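PDB 2D2A: iron-sulfur cluster assembly protein SufA from Escherichia coli, which binds [2Fe-2S] and [4Fe-4S] clusters built with sulfur from the SufS-SufE cysteine desulfurase system and passes them to target proteins such as ferredoxin and aconitase. Local coordinates for residues S84-D89 / K99-L104. Residues are numbered along the deposited sequence; the frame is centred on the assembly and turned at random.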
# COMPACT_ATOMS: atom_id res chain seq x y z
N SER A 84 -5.22 -13.10 16.48
CA SER A 84 -5.71 -14.53 16.96
C SER A 84 -6.46 -14.50 18.26
O SER A 84 -7.41 -15.10 18.35
CB SER A 84 -4.56 -15.47 17.21
OG SER A 84 -3.70 -15.32 16.20
N GLU A 85 -6.03 -13.68 19.20
CA GLU A 85 -6.44 -13.57 20.61
C GLU A 85 -6.87 -12.05 20.71
O GLU A 85 -6.03 -11.14 20.87
CB GLU A 85 -5.18 -13.93 21.57
CG GLU A 85 -5.07 -13.39 23.08
CD GLU A 85 -4.00 -12.19 23.42
OE1 GLU A 85 -3.82 -12.16 24.67
OE2 GLU A 85 -3.47 -11.23 22.59
N PRO A 86 -8.14 -11.76 20.55
CA PRO A 86 -8.66 -10.41 20.84
C PRO A 86 -8.42 -9.93 22.18
O PRO A 86 -8.72 -10.65 22.99
CB PRO A 86 -10.16 -10.58 20.83
CG PRO A 86 -10.41 -11.91 20.53
CD PRO A 86 -9.20 -12.68 20.05
N ASP A 87 -8.04 -8.72 22.39
CA ASP A 87 -8.15 -8.09 23.67
C ASP A 87 -9.59 -7.97 24.24
O ASP A 87 -10.55 -8.00 23.52
CB ASP A 87 -7.42 -6.76 23.50
CG ASP A 87 -6.84 -6.27 24.76
OD1 ASP A 87 -5.70 -6.69 25.20
OD2 ASP A 87 -7.49 -5.37 25.37
N LYS A 88 -9.67 -7.96 25.59
CA LYS A 88 -10.92 -7.87 26.47
C LYS A 88 -11.90 -6.69 26.03
O LYS A 88 -13.05 -6.87 25.69
CB LYS A 88 -10.52 -7.86 28.07
N ASP A 89 -11.33 -5.51 26.05
CA ASP A 89 -11.77 -4.31 25.44
C ASP A 89 -12.15 -4.35 23.88
O ASP A 89 -12.60 -3.30 23.40
CB ASP A 89 -10.58 -3.25 25.53
CG ASP A 89 -9.62 -3.14 24.00
OD1 ASP A 89 -10.23 -2.91 22.94
OD2 ASP A 89 -8.34 -3.25 23.75
N LYS A 99 -14.52 -11.52 10.67
CA LYS A 99 -14.28 -10.63 11.86
C LYS A 99 -13.26 -9.39 11.88
O LYS A 99 -12.28 -9.30 11.31
CB LYS A 99 -14.05 -11.44 13.05
CG LYS A 99 -14.95 -12.70 13.08
CD LYS A 99 -14.81 -13.53 14.36
CE LYS A 99 -15.33 -15.08 14.40
NZ LYS A 99 -15.19 -15.53 15.85
N LEU A 100 -13.73 -8.29 12.42
CA LEU A 100 -13.03 -7.03 12.38
C LEU A 100 -13.13 -6.56 13.85
O LEU A 100 -14.19 -6.32 14.41
CB LEU A 100 -13.71 -6.12 11.44
CG LEU A 100 -13.22 -4.75 11.70
CD1 LEU A 100 -11.81 -4.73 11.35
CD2 LEU A 100 -13.97 -3.66 10.87
N PHE A 101 -12.05 -6.63 14.51
CA PHE A 101 -12.01 -6.31 15.92
C PHE A 101 -11.42 -4.97 15.96
O PHE A 101 -10.49 -4.66 15.21
CB PHE A 101 -11.06 -7.26 16.69
CG PHE A 101 -11.64 -8.66 16.89
CD1 PHE A 101 -11.35 -9.63 15.96
CD2 PHE A 101 -12.43 -8.97 18.01
CE1 PHE A 101 -11.88 -10.89 16.03
CE2 PHE A 101 -13.07 -10.15 18.11
CZ PHE A 101 -12.76 -11.19 17.12
N VAL A 102 -12.04 -4.13 16.74
CA VAL A 102 -11.53 -2.75 16.87
C VAL A 102 -11.36 -2.34 18.32
O VAL A 102 -12.27 -2.41 19.05
CB VAL A 102 -12.49 -1.73 16.33
CG1 VAL A 102 -11.80 -0.32 16.42
CG2 VAL A 102 -12.84 -2.04 14.98
N PRO A 103 -10.20 -1.92 18.76
CA PRO A 103 -10.09 -1.46 20.17
C PRO A 103 -10.97 -0.27 20.58
O PRO A 103 -10.83 0.76 19.89
CB PRO A 103 -8.61 -1.13 20.32
CG PRO A 103 -7.96 -1.07 18.93
CD PRO A 103 -8.91 -1.80 18.00
N LEU A 104 -11.83 -0.32 21.61
CA LEU A 104 -12.26 0.97 22.21
C LEU A 104 -11.38 2.20 22.36
O LEU A 104 -11.87 3.26 22.10
CB LEU A 104 -12.62 0.71 23.62
CG LEU A 104 -13.98 0.03 23.94
CD1 LEU A 104 -14.28 -0.02 25.40
CD2 LEU A 104 -15.08 0.69 23.21
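P86 and F101 form the apolar part of this contact, in which the loop 84-89 runs beside the strand 99-103 in roughly the same direction, their touching parts 21° apart. The pyrrolidine ring of P86 crosses the phenyl ring at a slant, with CB 4.0 Å from F101 CD2 and CG equally near CE2 of that ring. The CA-CB bond of F101 points toward the loop, and with CG anti to the carbonyl carbon (chi1 -74°) the CD2 and CE2 atoms meet the proline.

D89 supplies the second set of contacts, mostly van der Waals. Its carboxylate lies alongside the ring of P103, and D89 OD1 comes within 3.6 Å of P103 CB. The same OD1 is 3.3 Å from the backbone N of L104. On the backbone side, D89 O meets the leucine branch point, 3.6 Å from L104 CG.

The loop packs beside strand 98-103 of the four-stranded mixed sheet, on its way from strand 75-83 to the outermost strand 90-95. Strand 98-103 is an inner strand, joined by backbone hydrogen bonds between F101 and V64 of strand 63-71 and between V102 and L91 of strand 90-95. F101 also touches V62 and L92. R65 of strand 63-71 packs on P103 and makes a long, weak ion pair with D89.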